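Local coordinates for hypothetical protein UNP Q5LQD5_SILPO (Silicibacter pomeroyi, PDB 2IMH), which is of unknown function but belongs to the DUF1028 family, at residues E133-S138 with E143-A148. Sequence-based numbering, arbitrary orientation. Where two conformers were deposited one is given.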
loop_
_atom_site.group_PDB
_atom_site.type_symbol
_atom_site.label_atom_id
_atom_site.label_comp_id
_atom_site.label_asym_id
_atom_site.label_seq_id
_atom_site.Cartn_x
_atom_site.Cartn_y
_atom_site.Cartn_z
ATOM N N GLU A 133 6.872 13.812 2.647
ATOM C CA GLU A 133 7.952 14.279 3.521
ATOM C C GLU A 133 8.196 13.299 4.673
ATOM O O GLU A 133 9.338 12.961 4.966
ATOM C CB GLU A 133 7.622 15.668 4.080
ATOM C CG GLU A 133 8.662 16.222 5.063
ATOM C CD GLU A 133 8.235 17.529 5.741
ATOM O OE1 GLU A 133 7.093 18.002 5.527
ATOM O OE2 GLU A 133 9.054 18.096 6.503
ATOM N N ALA A 134 7.124 12.852 5.329
ATOM C CA ALA A 134 7.256 11.902 6.442
ATOM C C ALA A 134 7.903 10.590 6.005
ATOM O O ALA A 134 8.802 10.090 6.689
ATOM C CB ALA A 134 5.922 11.652 7.113
ATOM N N PHE A 135 7.481 10.048 4.867
ATOM C CA PHE A 135 8.075 8.803 4.369
ATOM C C PHE A 135 9.558 8.955 4.038
ATOM O O PHE A 135 10.381 8.146 4.463
ATOM C CB PHE A 135 7.336 8.282 3.133
ATOM C CG PHE A 135 7.843 6.963 2.671
ATOM C CD1 PHE A 135 7.390 5.781 3.270
ATOM C CD2 PHE A 135 8.820 6.894 1.678
ATOM C CE1 PHE A 135 7.900 4.559 2.868
ATOM C CE2 PHE A 135 9.320 5.678 1.265
ATOM C CZ PHE A 135 8.866 4.510 1.871
ATOM N N VAL A 136 9.893 9.998 3.284
ATOM C CA VAL A 136 11.265 10.152 2.811
ATOM C C VAL A 136 12.218 10.576 3.930
ATOM O O VAL A 136 13.376 10.175 3.928
ATOM C CB VAL A 136 11.372 11.078 1.566
ATOM C CG1 VAL A 136 10.557 10.498 0.405
ATOM C CG2 VAL A 136 10.927 12.491 1.890
ATOM N N ALA A 137 11.725 11.348 4.899
ATOM C CA ALA A 137 12.569 11.822 6.005
ATOM C C ALA A 137 12.857 10.750 7.054
ATOM O O ALA A 137 13.848 10.841 7.774
ATOM C CB ALA A 137 11.944 13.040 6.661
ATOM N N SER A 138 11.989 9.745 7.148
ATOM C CA SER A 138 12.113 8.736 8.191
ATOM C C SER A 138 13.299 7.814 7.957
ATOM O O SER A 138 13.505 7.323 6.840
ATOM C CB SER A 138 10.844 7.904 8.292
ATOM O OG SER A 138 11.006 6.876 9.263
ATOM N N GLU A 143 8.527 -0.600 7.016
ATOM C CA GLU A 143 7.133 -0.658 7.484
ATOM C C GLU A 143 6.747 0.533 8.357
ATOM O O GLU A 143 5.636 1.046 8.255
ATOM C CB GLU A 143 6.901 -1.952 8.256
ATOM C CG GLU A 143 7.064 -3.204 7.402
ATOM C CD GLU A 143 8.507 -3.680 7.225
ATOM O OE1 GLU A 143 9.462 -3.039 7.728
ATOM O OE2 GLU A 143 8.684 -4.725 6.565
ATOM N N ARG A 144 7.667 0.959 9.219
ATOM C CA ARG A 144 7.420 2.094 10.097
ATOM C C ARG A 144 7.421 3.408 9.333
ATOM O O ARG A 144 6.790 4.369 9.769
ATOM C CB ARG A 144 8.434 2.138 11.257
ATOM C CG ARG A 144 8.287 0.980 12.244
ATOM C CD ARG A 144 9.395 1.034 13.323
ATOM N NE ARG A 144 9.159 2.139 14.262
ATOM C CZ ARG A 144 10.047 2.619 15.139
ATOM N NH1 ARG A 144 11.274 2.101 15.235
ATOM N NH2 ARG A 144 9.698 3.633 15.935
ATOM N N ARG A 145 8.130 3.445 8.202
ATOM C CA ARG A 145 8.118 4.619 7.319
ATOM C C ARG A 145 6.733 4.776 6.704
ATOM O O ARG A 145 6.203 5.886 6.619
ATOM C CB ARG A 145 9.181 4.486 6.221
ATOM C CG ARG A 145 10.531 5.078 6.604
ATOM C CD ARG A 145 11.705 4.232 6.151
ATOM N NE ARG A 145 11.816 4.049 4.702
ATOM C CZ ARG A 145 12.515 3.069 4.137
ATOM N NH1 ARG A 145 12.571 2.960 2.821
ATOM N NH2 ARG A 145 13.153 2.184 4.889
ATOM N N LEU A 146 6.150 3.647 6.285
ATOM C CA LEU A 146 4.792 3.640 5.739
ATOM C C LEU A 146 3.816 4.121 6.793
ATOM O O LEU A 146 2.976 4.978 6.526
ATOM C CB LEU A 146 4.410 2.247 5.228
ATOM C CG LEU A 146 5.167 1.738 3.988
ATOM C CD1 LEU A 146 4.872 0.252 3.781
ATOM C CD2 LEU A 146 4.831 2.560 2.723
ATOM N N LEU A 147 3.954 3.609 8.017
ATOM C CA LEU A 147 3.086 4.065 9.115
ATOM C C LEU A 147 3.242 5.564 9.382
ATOM O O LEU A 147 2.249 6.271 9.576
ATOM C CB LEU A 147 3.328 3.248 10.387
ATOM C CG LEU A 147 2.823 1.800 10.372
ATOM C CD1 LEU A 147 3.391 0.986 11.549
ATOM C CD2 LEU A 147 1.288 1.729 10.364
ATOM N N ALA A 148 4.484 6.036 9.393
ATOM C CA ALA A 148 4.782 7.456 9.606
ATOM C C ALA A 148 4.059 8.312 8.557
ATOM O O ALA A 148 3.518 9.380 8.870
ATOM C CB ALA A 148 6.265 7.697 9.549
#
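F135 reaches across to R145 and L146 where the end of helix 126-137 packs against the start of helix 142-155. The two helices form a hairpin; the axes of 133-137 and 143-148 approach to 8.0 Å and run nearly antiparallel, at 156°. With CG anti to the backbone N (chi1 -175°), the F135 ring is carried to the second helix, where CE1 lies 3.6 Å from R145 CB and 3.7 Å from L146 CD2. The F135 and L146 side chains lie alongside each other, both buried against I7 of strand 4-11, where apolar groups fit; the ring also meets F112. R145, modelled in two conformers, bends at chi2 and chi3 in the one described; its guanidinium plane stands 52° from the ring, and its CG packs on S138. S138 OG accepts a hydrogen bond from L140 N, which suits a serine just past the helix. Small A134 and A148 permit close backbones, A134 CB resting 3.7 Å from A148 O. Were F135 cut back to alanine, a gap would probably open beside L146 CD2, and R145 CB would lose the ring against it. Across these segments cohesion is therefore mainly van der Waals and apolar, while the R145 guanidinium turns to partners outside them, weakly to L140 O and D11.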